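Local coordinates for protein dipeptidase AC. Metallo peptidase. MEROPS family M19 (Rhodobacter sphaeroides, PDB 3FDG) that probably hydrolyses dipeptides as a metallodipeptidase of the M19 family, with two metal ions bound at the mouth of a TIM-barrel-like fold, at residues D9-F14 with F52-V57; L40-E45 with D316-P321; P179-T184 with L211-F216; M205-H210 with A229-A234. All blocks are in the same frame, centred on the assembly; numbering follows the deposited sequence.

Interaction 1 (D9-F14 with F52-V57); sequences DGHNDF and FFAIYV. With MG (magnesium ion), chain E.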
loop_
_atom_site.group_PDB
_atom_site.type_symbol
_atom_site.label_atom_id
_atom_site.label_comp_id
_atom_site.label_asym_id
_atom_site.label_seq_id
_atom_site.Cartn_x
_atom_site.Cartn_y
_atom_site.Cartn_z
ATOM N N ASP B 9 -11.469 -20.950 2.836
ATOM C CA ASP B 9 -11.742 -21.041 1.426
ATOM C C ASP B 9 -10.639 -20.382 0.603
ATOM O O ASP B 9 -10.071 -19.320 0.982
ATOM C CB ASP B 9 -13.058 -20.336 1.106
ATOM C CG ASP B 9 -13.370 -20.446 -0.357
ATOM O OD1 ASP B 9 -13.567 -21.605 -0.769
ATOM O OD2 ASP B 9 -13.348 -19.421 -1.057
ATOM N N GLY B 10 -10.407 -20.947 -0.570
ATOM C CA GLY B 10 -9.330 -20.496 -1.411
ATOM C C GLY B 10 -9.506 -19.233 -2.234
ATOM O O GLY B 10 -8.504 -18.682 -2.676
ATOM N N HIS B 11 -10.732 -18.753 -2.448
ATOM C CA HIS B 11 -10.851 -17.614 -3.360
ATOM C C HIS B 11 -12.250 -17.082 -3.336
ATOM O O HIS B 11 -13.181 -17.838 -3.655
ATOM C CB HIS B 11 -10.564 -18.039 -4.858
ATOM C CG HIS B 11 -10.569 -16.883 -5.818
ATOM N ND1 HIS B 11 -9.434 -16.135 -6.072
ATOM C CD2 HIS B 11 -11.566 -16.330 -6.562
ATOM C CE1 HIS B 11 -9.732 -15.154 -6.918
ATOM N NE2 HIS B 11 -11.024 -15.259 -7.238
ATOM N N ASN B 12 -12.402 -15.779 -3.042
ATOM C CA ASN B 12 -13.698 -15.194 -3.280
ATOM C C ASN B 12 -13.543 -13.776 -3.830
ATOM O O ASN B 12 -12.491 -13.135 -3.626
ATOM C CB ASN B 12 -14.537 -15.192 -1.998
ATOM C CG ASN B 12 -14.154 -14.084 -1.021
ATOM O OD1 ASN B 12 -14.411 -12.896 -1.272
ATOM N ND2 ASN B 12 -13.539 -14.464 0.110
ATOM N N ASP B 13 -14.602 -13.278 -4.456
ATOM C CA ASP B 13 -14.542 -11.974 -5.068
ATOM C C ASP B 13 -15.527 -11.000 -4.436
ATOM O O ASP B 13 -16.042 -10.091 -5.118
ATOM C CB ASP B 13 -14.823 -12.114 -6.577
ATOM C CG ASP B 13 -13.629 -12.760 -7.326
ATOM O OD1 ASP B 13 -12.560 -12.144 -7.341
ATOM O OD2 ASP B 13 -13.752 -13.859 -7.880
ATOM N N PHE B 14 -15.739 -11.162 -3.134
ATOM C CA PHE B 14 -16.571 -10.241 -2.360
ATOM C C PHE B 14 -16.120 -8.771 -2.537
ATOM O O PHE B 14 -16.948 -7.892 -2.647
ATOM C CB PHE B 14 -16.609 -10.635 -0.870
ATOM C CG PHE B 14 -17.458 -9.739 -0.044
ATOM C CD1 PHE B 14 -18.873 -9.790 -0.165
ATOM C CD2 PHE B 14 -16.864 -8.825 0.855
ATOM C CE1 PHE B 14 -19.668 -8.959 0.618
ATOM C CE2 PHE B 14 -17.624 -7.981 1.632
ATOM C CZ PHE B 14 -19.054 -8.031 1.543
ATOM N N PHE B 52 -9.111 -16.432 1.277
ATOM C CA PHE B 52 -8.448 -15.427 0.479
ATOM C C PHE B 52 -9.471 -14.475 -0.130
ATOM O O PHE B 52 -10.380 -14.933 -0.849
ATOM C CB PHE B 52 -7.721 -16.075 -0.706
ATOM C CG PHE B 52 -6.579 -16.990 -0.314
ATOM C CD1 PHE B 52 -5.256 -16.581 -0.520
ATOM C CD2 PHE B 52 -6.837 -18.277 0.206
ATOM C CE1 PHE B 52 -4.190 -17.439 -0.191
ATOM C CE2 PHE B 52 -5.788 -19.145 0.550
ATOM C CZ PHE B 52 -4.463 -18.725 0.350
ATOM N N PHE B 53 -9.277 -13.168 0.077
ATOM C CA PHE B 53 -10.147 -12.151 -0.526
ATOM C C PHE B 53 -9.378 -11.547 -1.659
ATOM O O PHE B 53 -8.400 -10.824 -1.444
ATOM C CB PHE B 53 -10.546 -11.071 0.508
ATOM C CG PHE B 53 -11.561 -11.563 1.479
ATOM C CD1 PHE B 53 -12.908 -11.191 1.337
ATOM C CD2 PHE B 53 -11.178 -12.451 2.516
ATOM C CE1 PHE B 53 -13.880 -11.712 2.228
ATOM C CE2 PHE B 53 -12.087 -12.969 3.407
ATOM C CZ PHE B 53 -13.477 -12.625 3.278
ATOM N N ALA B 54 -9.851 -11.821 -2.874
ATOM C CA ALA B 54 -9.171 -11.359 -4.107
ATOM C C ALA B 54 -9.371 -9.882 -4.416
ATOM O O ALA B 54 -10.524 -9.352 -4.429
ATOM C CB ALA B 54 -9.683 -12.154 -5.288
ATOM N N ILE B 55 -8.250 -9.243 -4.674
ATOM C CA ILE B 55 -8.187 -7.948 -5.323
ATOM C C ILE B 55 -8.058 -8.315 -6.808
ATOM O O ILE B 55 -7.060 -8.869 -7.277
ATOM C CB ILE B 55 -6.997 -7.101 -4.880
ATOM C CG1 ILE B 55 -7.088 -6.745 -3.365
ATOM C CG2 ILE B 55 -6.917 -5.823 -5.749
ATOM C CD1 ILE B 55 -5.775 -6.275 -2.771
ATOM N N TYR B 56 -9.090 -7.978 -7.561
ATOM C CA TYR B 56 -9.142 -8.400 -8.919
ATOM C C TYR B 56 -9.571 -7.170 -9.711
ATOM O O TYR B 56 -10.646 -6.635 -9.423
ATOM C CB TYR B 56 -10.201 -9.478 -9.068
ATOM C CG TYR B 56 -10.724 -9.556 -10.473
ATOM C CD1 TYR B 56 -9.861 -9.915 -11.514
ATOM C CD2 TYR B 56 -12.057 -9.225 -10.765
ATOM C CE1 TYR B 56 -10.300 -9.970 -12.835
ATOM C CE2 TYR B 56 -12.533 -9.286 -12.101
ATOM C CZ TYR B 56 -11.624 -9.659 -13.110
ATOM O OH TYR B 56 -12.000 -9.707 -14.421
ATOM N N VAL B 57 -8.774 -6.767 -10.705
ATOM C CA VAL B 57 -9.118 -5.531 -11.479
ATOM C C VAL B 57 -9.990 -5.896 -12.695
ATOM O O VAL B 57 -9.534 -6.546 -13.616
ATOM C CB VAL B 57 -7.825 -4.785 -11.886
ATOM C CG1 VAL B 57 -8.114 -3.588 -12.845
ATOM C CG2 VAL B 57 -7.054 -4.354 -10.618
HETATM MG MG MG E . -11.838 -13.774 -8.582
HETATM O O HOH W 1 -12.423 -17.040 0.117
HETATM O O HOH W 2 -12.635 -10.388 -2.539
HETATM O O HOH W 3 -12.486 -9.512 -6.433
HETATM O O HOH W 4 -12.448 -12.690 -10.215
#
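Three backbone hydrogen bonds tie D9-F14 to F52-V57, with strand 11-12 running parallel to strand 48-56 in the barrel of this M19 peptidase: F52 N to D9 O, N12 N to F52 O at 3.1 Å, and A54 N to N12 O at 3.0 Å, the straightest at 163°. From within and just after this ladder H11 and D13 reach a magnesium ion, H11 through NE2 at 2.2 Å and D13 through both carboxylate oxygens; E137 from strand 130-137 is a further ligand. A54 turns its methyl toward the site, its CB 3.4 Å from H11 CE1, and a water joins A54 O to D13 OD1.

On the face holding N12 and F53, the asparagine amide stands almost upright on the phenyl ring, the planes 86° apart, with ND2 over the ring centre. Its chi1 of 78° sets CG between the backbone N and carbonyl carbon, close enough for OD1 to accept from F14 N in an Asx turn. ND2 also donates to a water within hydrogen-bonding distance of F52 O and of D9 OD2, itself bonded to S303. A leucine here would probably leave F14 N and that water without their amide partners. Outward, the phenyl of F52 lies against W345 of helix 334-353 and F53 against F112, while the F52 ring meets D9 O edge-on, with CD2 3.5 Å from that oxygen.

Interaction 2 (L40-E45 with D316-P321); sequences LPRMKE and DVTGLP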
loop_
_atom_site.group_PDB
_atom_site.type_symbol
_atom_site.label_atom_id
_atom_site.label_comp_id
_atom_site.label_asym_id
_atom_site.label_seq_id
_atom_site.Cartn_x
_atom_site.Cartn_y
_atom_site.Cartn_z
ATOM N N LEU B 40 -21.050 -10.726 6.120
ATOM C CA LEU B 40 -20.606 -11.207 7.459
ATOM C C LEU B 40 -21.669 -12.124 8.180
ATOM O O LEU B 40 -21.313 -13.223 8.652
ATOM C CB LEU B 40 -20.168 -10.031 8.335
ATOM C CG LEU B 40 -19.522 -10.407 9.695
ATOM C CD1 LEU B 40 -18.529 -11.580 9.509
ATOM C CD2 LEU B 40 -18.846 -9.191 10.349
ATOM N N PRO B 41 -22.972 -11.728 8.203
ATOM C CA PRO B 41 -23.931 -12.655 8.897
ATOM C C PRO B 41 -24.055 -14.030 8.262
ATOM O O PRO B 41 -24.095 -15.038 8.977
ATOM C CB PRO B 41 -25.295 -11.923 8.837
ATOM C CG PRO B 41 -24.924 -10.470 8.602
ATOM C CD PRO B 41 -23.600 -10.438 7.840
ATOM N N ARG B 42 -24.085 -14.083 6.935
ATOM C CA ARG B 42 -24.183 -15.366 6.222
ATOM C C ARG B 42 -22.925 -16.208 6.378
ATOM O O ARG B 42 -23.024 -17.445 6.423
ATOM C CB ARG B 42 -24.569 -15.170 4.745
ATOM C CG ARG B 42 -26.080 -14.833 4.579
ATOM C CD ARG B 42 -26.563 -14.755 3.120
ATOM N NE ARG B 42 -25.839 -13.768 2.326
ATOM C CZ ARG B 42 -25.719 -13.794 0.997
ATOM N NH1 ARG B 42 -26.299 -14.751 0.267
ATOM N NH2 ARG B 42 -25.029 -12.838 0.398
ATOM N N MET B 43 -21.748 -15.550 6.440
ATOM C CA MET B 43 -20.500 -16.270 6.740
ATOM C C MET B 43 -20.618 -17.056 8.052
ATOM O O MET B 43 -20.327 -18.250 8.104
ATOM C CB MET B 43 -19.303 -15.303 6.854
ATOM C CG MET B 43 -18.654 -14.871 5.460
ATOM S SD MET B 43 -17.471 -13.502 5.758
ATOM C CE MET B 43 -17.125 -13.097 4.014
ATOM N N LYS B 44 -21.049 -16.380 9.096
ATOM C CA LYS B 44 -21.282 -17.004 10.407
ATOM C C LYS B 44 -22.319 -18.133 10.301
ATOM O O LYS B 44 -22.090 -19.254 10.780
ATOM C CB LYS B 44 -21.689 -15.920 11.426
ATOM C CG LYS B 44 -20.681 -14.757 11.589
ATOM C CD LYS B 44 -19.222 -15.191 11.769
ATOM C CE LYS B 44 -18.996 -16.141 12.956
ATOM N NZ LYS B 44 -17.504 -16.269 13.185
ATOM N N GLU B 45 -23.424 -17.863 9.618
ATOM C CA GLU B 45 -24.465 -18.861 9.403
ATOM C C GLU B 45 -23.974 -20.116 8.692
ATOM O O GLU B 45 -24.296 -21.218 9.108
ATOM C CB GLU B 45 -25.610 -18.243 8.592
ATOM C CG GLU B 45 -26.745 -19.196 8.357
ATOM C CD GLU B 45 -27.931 -18.527 7.651
ATOM O OE1 GLU B 45 -27.877 -17.290 7.382
ATOM O OE2 GLU B 45 -28.891 -19.268 7.352
ATOM N N ASP B 316 -25.129 -20.100 -2.074
ATOM C CA ASP B 316 -24.355 -19.010 -1.452
ATOM C C ASP B 316 -23.595 -19.648 -0.292
ATOM O O ASP B 316 -23.576 -20.888 -0.148
ATOM C CB ASP B 316 -25.260 -17.879 -0.960
ATOM C CG ASP B 316 -26.171 -18.323 0.154
ATOM O OD1 ASP B 316 -25.999 -19.427 0.657
ATOM O OD2 ASP B 316 -27.098 -17.570 0.505
ATOM N N VAL B 317 -22.995 -18.819 0.551
ATOM C CA VAL B 317 -22.114 -19.340 1.618
ATOM C C VAL B 317 -22.970 -20.087 2.668
ATOM O O VAL B 317 -22.467 -20.973 3.339
ATOM C CB VAL B 317 -21.280 -18.177 2.294
ATOM C CG1 VAL B 317 -22.188 -17.272 3.136
ATOM C CG2 VAL B 317 -20.152 -18.699 3.193
ATOM N N THR B 318 -24.265 -19.773 2.794
ATOM C CA THR B 318 -25.080 -20.566 3.727
ATOM C C THR B 318 -25.278 -22.024 3.244
ATOM O O THR B 318 -25.800 -22.850 3.990
ATOM C CB THR B 318 -26.469 -19.913 4.046
ATOM O OG1 THR B 318 -27.290 -19.990 2.885
ATOM C CG2 THR B 318 -26.292 -18.454 4.440
ATOM N N GLY B 319 -24.829 -22.346 2.029
ATOM C CA GLY B 319 -24.951 -23.713 1.512
ATOM C C GLY B 319 -23.747 -24.610 1.831
ATOM O O GLY B 319 -23.730 -25.785 1.436
ATOM N N LEU B 320 -22.711 -24.088 2.496
ATOM C CA LEU B 320 -21.559 -24.950 2.839
ATOM C C LEU B 320 -21.961 -26.175 3.644
ATOM O O LEU B 320 -21.355 -27.234 3.442
ATOM C CB LEU B 320 -20.423 -24.213 3.598
ATOM C CG LEU B 320 -19.745 -23.138 2.734
ATOM C CD1 LEU B 320 -18.846 -22.216 3.599
ATOM C CD2 LEU B 320 -19.007 -23.756 1.547
ATOM N N PRO B 321 -22.903 -26.027 4.614
ATOM C CA PRO B 321 -23.339 -27.216 5.342
ATOM C C PRO B 321 -23.956 -28.295 4.473
ATOM O O PRO B 321 -23.713 -29.468 4.728
ATOM C CB PRO B 321 -24.397 -26.662 6.310
ATOM C CG PRO B 321 -23.875 -25.293 6.619
ATOM C CD PRO B 321 -23.495 -24.812 5.222
#
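R42 sets out with CG anti to its own carbonyl carbon (chi1 -76°), runs extended through chi2 and then bends at chi3, which brings the aliphatic part of the chain obliquely over the T318 methyl and swings the guanidinium out to D316. The aspartate's carboxylate carbon sits between its backbone N and carbonyl carbon, facing the arginine. R42 NH1 donates to D316 OD2 at 2.9 Å in a salt bridge that is bent, 137° at the hydrogen, and arrives on the anti side of the oxygen with the two planes 71° apart. This leaves the other oxygen, D316 OD1, to accept on its syn lone pair from T318 OG1 at 2.6 Å. One carboxylate therefore holds both the arginine and the start of the 3-10 turn. R42 has a second charged partner in D39, which takes NE, while G36 O shares NH1.

Beneath these polar groups the contact is made by methyl groups. V317 CG1 presses on the backbone of R42, 3.4 Å from R42 O, and also meets R42 CB. T318 CG2 sits between two longer chains, 3.6 Å from R42 CG and 3.5 Å from E45 OE1. M43 and V317 both continue inward onto F48 of strand 48-56. The arrangement is helix-to-turn packing on the outside of a TIM-barrel-type fold: helix 40-46 docks against the 3-10 turn that leads into helix 320-329, away from the metal site.

Interaction 3 (P179-T184 with L211-F216); sequences PGSPDT and LNEKGF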
loop_
_atom_site.group_PDB
_atom_site.type_symbol
_atom_site.label_atom_id
_atom_site.label_comp_id
_atom_site.label_asym_id
_atom_site.label_seq_id
_atom_site.Cartn_x
_atom_site.Cartn_y
_atom_site.Cartn_z
ATOM N N PRO B 179 -14.655 -27.380 -25.022
ATOM C CA PRO B 179 -13.544 -28.075 -24.349
ATOM C C PRO B 179 -12.208 -27.544 -24.888
ATOM O O PRO B 179 -12.153 -27.010 -25.984
ATOM C CB PRO B 179 -13.756 -29.557 -24.755
ATOM C CG PRO B 179 -14.467 -29.493 -26.054
ATOM C CD PRO B 179 -15.226 -28.187 -26.131
ATOM N N GLY B 180 -11.137 -27.681 -24.126
ATOM C CA GLY B 180 -9.825 -27.314 -24.622
ATOM C C GLY B 180 -8.716 -27.513 -23.599
ATOM O O GLY B 180 -8.953 -27.562 -22.376
ATOM N N SER B 181 -7.501 -27.641 -24.124
ATOM C CA SER B 181 -6.288 -27.709 -23.325
ATOM C C SER B 181 -5.982 -26.386 -22.591
ATOM O O SER B 181 -6.222 -25.306 -23.154
ATOM C CB SER B 181 -5.125 -27.957 -24.271
ATOM O OG SER B 181 -3.935 -28.058 -23.535
ATOM N N PRO B 182 -5.355 -26.457 -21.375
ATOM C CA PRO B 182 -4.829 -25.218 -20.763
ATOM C C PRO B 182 -3.580 -24.691 -21.504
ATOM O O PRO B 182 -3.066 -23.624 -21.167
ATOM C CB PRO B 182 -4.490 -25.626 -19.307
ATOM C CG PRO B 182 -4.421 -27.113 -19.301
ATOM C CD PRO B 182 -5.080 -27.662 -20.560
ATOM N N ASP B 183 -3.102 -25.427 -22.512
ATOM C CA ASP B 183 -1.927 -24.969 -23.278
ATOM C C ASP B 183 -2.308 -23.999 -24.399
ATOM O O ASP B 183 -2.284 -24.344 -25.585
ATOM C CB ASP B 183 -1.085 -26.150 -23.789
ATOM C CG ASP B 183 0.242 -25.711 -24.395
ATOM O OD1 ASP B 183 0.646 -24.523 -24.303
ATOM O OD2 ASP B 183 0.897 -26.571 -24.985
ATOM N N THR B 184 -2.600 -22.769 -23.994
ATOM C CA THR B 184 -3.275 -21.790 -24.829
ATOM C C THR B 184 -2.416 -20.642 -25.341
ATOM O O THR B 184 -2.841 -19.873 -26.217
ATOM C CB THR B 184 -4.513 -21.234 -24.090
ATOM O OG1 THR B 184 -5.219 -20.359 -24.967
ATOM C CG2 THR B 184 -4.109 -20.459 -22.846
ATOM N N LEU B 211 -3.554 -19.144 -14.902
ATOM C CA LEU B 211 -2.328 -19.174 -15.676
ATOM C C LEU B 211 -2.386 -20.326 -16.732
ATOM O O LEU B 211 -2.949 -21.396 -16.430
ATOM C CB LEU B 211 -1.160 -19.374 -14.701
ATOM C CG LEU B 211 0.257 -19.300 -15.269
ATOM C CD1 LEU B 211 0.555 -17.916 -15.962
ATOM C CD2 LEU B 211 1.305 -19.565 -14.213
ATOM N N ASN B 212 -1.817 -20.112 -17.941
ATOM C CA ASN B 212 -1.857 -21.150 -18.989
ATOM C C ASN B 212 -0.777 -22.204 -18.774
ATOM O O ASN B 212 0.040 -22.095 -17.825
ATOM C CB ASN B 212 -1.815 -20.568 -20.426
ATOM C CG ASN B 212 -0.468 -19.898 -20.778
ATOM O OD1 ASN B 212 0.568 -20.129 -20.112
ATOM N ND2 ASN B 212 -0.491 -19.055 -21.801
ATOM N N GLU B 213 -0.793 -23.259 -19.578
ATOM C CA GLU B 213 0.094 -24.370 -19.295
ATOM C C GLU B 213 1.599 -24.027 -19.348
ATOM O O GLU B 213 2.375 -24.515 -18.513
ATOM C CB GLU B 213 -0.220 -25.578 -20.216
ATOM C CG GLU B 213 0.418 -26.870 -19.660
ATOM C CD GLU B 213 -0.161 -28.136 -20.310
ATOM O OE1 GLU B 213 -1.265 -28.092 -20.880
ATOM O OE2 GLU B 213 0.464 -29.198 -20.195
ATOM N N LYS B 214 2.028 -23.269 -20.351
ATOM C CA LYS B 214 3.463 -22.880 -20.478
ATOM C C LYS B 214 3.908 -22.039 -19.251
ATOM O O LYS B 214 4.951 -22.264 -18.661
ATOM C CB LYS B 214 3.718 -22.120 -21.790
ATOM C CG LYS B 214 3.686 -23.042 -23.020
ATOM C CD LYS B 214 4.255 -22.328 -24.266
ATOM C CE LYS B 214 4.098 -23.217 -25.511
ATOM N NZ LYS B 214 2.650 -23.367 -25.901
ATOM N N GLY B 215 3.057 -21.125 -18.816
ATOM C CA GLY B 215 3.345 -20.302 -17.614
ATOM C C GLY B 215 3.455 -21.188 -16.382
ATOM O O GLY B 215 4.384 -21.034 -15.589
ATOM N N PHE B 216 2.484 -22.100 -16.207
ATOM C CA PHE B 216 2.498 -23.088 -15.113
ATOM C C PHE B 216 3.877 -23.836 -15.107
ATOM O O PHE B 216 4.530 -24.015 -14.071
ATOM C CB PHE B 216 1.374 -24.081 -15.397
ATOM C CG PHE B 216 1.205 -25.137 -14.350
ATOM C CD1 PHE B 216 0.213 -25.016 -13.394
ATOM C CD2 PHE B 216 2.007 -26.271 -14.345
ATOM C CE1 PHE B 216 0.041 -26.005 -12.400
ATOM C CE2 PHE B 216 1.839 -27.272 -13.326
ATOM C CZ PHE B 216 0.864 -27.117 -12.379
HETATM O O HOH W 5 -2.773 -29.792 -22.110
HETATM O O HOH W 6 0.349 -22.447 -22.545
#
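E213 and D183, which bury more surface here than their neighbours, meet at the first turn of helix 213-222. E213 N donates to P182 O at 2.8 Å, approaching from above the carbonyl plane rather than on a lone pair. The side chain of E213, with CG anti to the backbone N (chi1 -164°), stretches back over the loop, bringing OE1 to 3.5 Å from D183 CB and beside the P182 ring. A water donates to E213 OE1 and also bonds S181 OG. The other oxygen, OE2, forms a salt bridge with R247.

D183 turns its carboxylate the other way. OD1 receives K214 NZ on its syn lone pair at 2.8 Å, a salt bridge reached by the bend at the end of the lysine chain, and takes a hydrogen from a second water held by K214 N. Its own backbone N is caught by S181 OG in an ST turn.

N212 is the N-cap, its OD1 accepting from G215 N at 3.0 Å, while its CB packs on T184 CG2 at 3.3 Å and ND2 bonds E186 O. A valine here would probably leave G215 N uncapped and E186 O without this donor. The loop after strand 177-178 thus lies across the N-terminal end of helix 213-222, with helix 246-254 alongside: Q248 touches both P182 and E213.

Interaction 4 (M205-H210 with A229-A234); sequences MLDLSH and ATHSNA. With MG (magnesium ion), chain F.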
loop_
_atom_site.group_PDB
_atom_site.type_symbol
_atom_site.label_atom_id
_atom_site.label_comp_id
_atom_site.label_asym_id
_atom_site.label_seq_id
_atom_site.Cartn_x
_atom_site.Cartn_y
_atom_site.Cartn_z
ATOM N N MET B 205 2.665 -16.186 -1.639
ATOM C CA MET B 205 2.272 -17.458 -2.305
ATOM C C MET B 205 1.837 -17.133 -3.725
ATOM O O MET B 205 1.065 -16.211 -3.940
ATOM C CB MET B 205 1.085 -18.061 -1.527
ATOM C CG MET B 205 0.572 -19.436 -2.016
ATOM S SD MET B 205 -1.246 -19.713 -1.553
ATOM C CE MET B 205 -1.879 -18.799 -2.964
ATOM N N LEU B 206 2.366 -17.873 -4.688
ATOM C CA LEU B 206 1.939 -17.780 -6.060
ATOM C C LEU B 206 0.694 -18.641 -6.312
ATOM O O LEU B 206 0.611 -19.803 -5.834
ATOM C CB LEU B 206 3.080 -18.239 -6.972
ATOM C CG LEU B 206 4.268 -17.287 -6.880
ATOM C CD1 LEU B 206 5.626 -17.986 -7.289
ATOM C CD2 LEU B 206 4.038 -16.085 -7.836
ATOM N N ASP B 207 -0.262 -18.061 -7.054
ATOM C CA ASP B 207 -1.511 -18.746 -7.376
ATOM C C ASP B 207 -1.536 -18.994 -8.885
ATOM O O ASP B 207 -1.508 -18.032 -9.686
ATOM C CB ASP B 207 -2.717 -17.908 -6.927
ATOM C CG ASP B 207 -4.045 -18.561 -7.295
ATOM O OD1 ASP B 207 -4.044 -19.721 -7.762
ATOM O OD2 ASP B 207 -5.089 -17.923 -7.119
ATOM N N LEU B 208 -1.603 -20.272 -9.287
ATOM C CA LEU B 208 -1.527 -20.639 -10.719
ATOM C C LEU B 208 -2.898 -20.701 -11.407
ATOM O O LEU B 208 -2.970 -20.907 -12.607
ATOM C CB LEU B 208 -0.864 -22.011 -10.891
ATOM C CG LEU B 208 0.533 -22.148 -10.239
ATOM C CD1 LEU B 208 1.110 -23.532 -10.272
ATOM C CD2 LEU B 208 1.484 -21.164 -10.876
ATOM N N SER B 209 -3.986 -20.550 -10.662
ATOM C CA SER B 209 -5.301 -20.507 -11.309
ATOM C C SER B 209 -5.348 -19.368 -12.321
ATOM O O SER B 209 -4.908 -18.245 -11.993
ATOM C CB SER B 209 -6.418 -20.310 -10.273
ATOM O OG SER B 209 -6.565 -21.508 -9.513
ATOM N N HIS B 210 -5.895 -19.668 -13.503
ATOM C CA HIS B 210 -5.969 -18.767 -14.688
ATOM C C HIS B 210 -4.678 -18.800 -15.504
ATOM O O HIS B 210 -4.679 -18.478 -16.681
ATOM C CB HIS B 210 -6.290 -17.299 -14.326
ATOM C CG HIS B 210 -7.680 -17.113 -13.784
ATOM N ND1 HIS B 210 -8.786 -16.965 -14.603
ATOM C CD2 HIS B 210 -8.131 -16.986 -12.516
ATOM C CE1 HIS B 210 -9.869 -16.798 -13.860
ATOM N NE2 HIS B 210 -9.500 -16.801 -12.589
ATOM N N ALA B 229 -2.998 -23.772 -6.773
ATOM C CA ALA B 229 -4.034 -23.256 -7.678
ATOM C C ALA B 229 -5.214 -23.116 -6.763
ATOM O O ALA B 229 -5.738 -24.116 -6.267
ATOM C CB ALA B 229 -4.312 -24.247 -8.812
ATOM N N THR B 230 -5.589 -21.881 -6.470
ATOM C CA THR B 230 -6.580 -21.622 -5.394
ATOM C C THR B 230 -7.978 -21.960 -5.789
ATOM O O THR B 230 -8.857 -22.131 -4.930
ATOM C CB THR B 230 -6.596 -20.125 -4.928
ATOM O OG1 THR B 230 -6.908 -19.253 -6.013
ATOM C CG2 THR B 230 -5.202 -19.732 -4.275
ATOM N N HIS B 231 -8.198 -22.014 -7.081
ATOM C CA HIS B 231 -9.585 -22.214 -7.576
ATOM C C HIS B 231 -9.638 -22.823 -8.975
ATOM O O HIS B 231 -9.958 -22.147 -9.970
ATOM C CB HIS B 231 -10.490 -20.972 -7.372
ATOM C CG HIS B 231 -10.131 -19.717 -8.154
ATOM N ND1 HIS B 231 -8.890 -19.109 -8.107
ATOM C CD2 HIS B 231 -10.900 -18.932 -8.963
ATOM C CE1 HIS B 231 -8.906 -18.018 -8.858
ATOM N NE2 HIS B 231 -10.118 -17.868 -9.357
ATOM N N SER B 232 -9.384 -24.132 -9.018
ATOM C CA SER B 232 -9.315 -24.875 -10.288
ATOM C C SER B 232 -9.650 -26.319 -10.019
ATOM O O SER B 232 -9.325 -26.858 -8.940
ATOM C CB SER B 232 -7.883 -24.841 -10.900
ATOM O OG SER B 232 -7.411 -23.514 -11.187
ATOM N N ASN B 233 -10.247 -26.960 -11.028
ATOM C CA ASN B 233 -10.702 -28.348 -10.856
ATOM C C ASN B 233 -9.928 -29.306 -11.784
ATOM O O ASN B 233 -8.825 -28.971 -12.276
ATOM C CB ASN B 233 -12.255 -28.433 -10.989
ATOM C CG ASN B 233 -13.002 -27.508 -10.013
ATOM O OD1 ASN B 233 -12.507 -27.181 -8.942
ATOM N ND2 ASN B 233 -14.182 -27.052 -10.414
ATOM N N ALA B 234 -10.488 -30.512 -12.003
ATOM C CA ALA B 234 -9.785 -31.587 -12.689
ATOM C C ALA B 234 -10.173 -31.607 -14.159
ATOM O O ALA B 234 -11.356 -31.811 -14.495
ATOM C CB ALA B 234 -10.123 -32.919 -12.042
HETATM MG MG MG F . -10.787 -16.357 -10.897
HETATM O O HOH W 7 -12.377 -17.815 -11.749
HETATM O O HOH W 8 -11.927 -14.915 -12.447
#
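D207 and T230 cross at about a right angle, and the carboxylate takes two hydrogen bonds from this one residue. T230 OG1 donates to D207 OD2 at 2.5 Å and T230 N to D207 OD1 at 3.0 Å, each from outside the carboxylate plane. S209 N reaches the same OD1 from the opposite face, closing an Asx turn, so donors on both sides hold the buried group in its rotation. CG lies anti to the backbone N of D207 (chi1 178°), which carries the carboxylate across to the threonine. T230 OG1 passes the chain on by accepting from H231 ND1 at 2.9 Å, 21° out of the imidazole plane. That bond fixes the turn of the ring and leaves NE2 for the metal.

H210 and H231 both bind the second magnesium ion through NE2, at 2.2 and 2.3 Å. Their rings are set obliquely, planes 63° apart. Two waters and E137 are also ligands, and S165 OG is hydrogen-bonded to H210 ND1, so each histidine has a second-shell hydroxyl. S209 faces the 229-234 loop: OG accepts from H231 N at 3.0 Å and pairs with S232 OG, which is also bonded to R242, while CB rests against the H231 ring.

Further back, M205 CE meets T230 CG2. Here strand 205-206, beside strand 157-161, and strand 228-229 give way to the loops of the metal site; helix 334-353 packs on M205 and T230, and helix 190-202 lies over L206.

Overall arrangement
Interactions 1 and 4 form the middle of the molecule, their centres 12 Å apart, and each supplies ligands to one of two magnesium ions that E137 bridges. They touch directly, H11 ND1 lying 3.4 Å from H231 CE1, and both reach the six-stranded parallel sheet. Interaction 2 lies about 16 Å from interaction 1 between centres; helix 40-46 leads into strand 48-56, and M43 packs on F53. Interaction 3 joins interaction 4 through F216 against L208. Interactions 2 and 3 lie about 33 Å apart on opposite sides of the chain's centre. Along the sequence the segments of 1 and 2 alternate, as do those of 3 and 4; interaction 1 closes before 3 and 4 open, and 316-321 follows all. Two peripheral contacts thus flank a binuclear site.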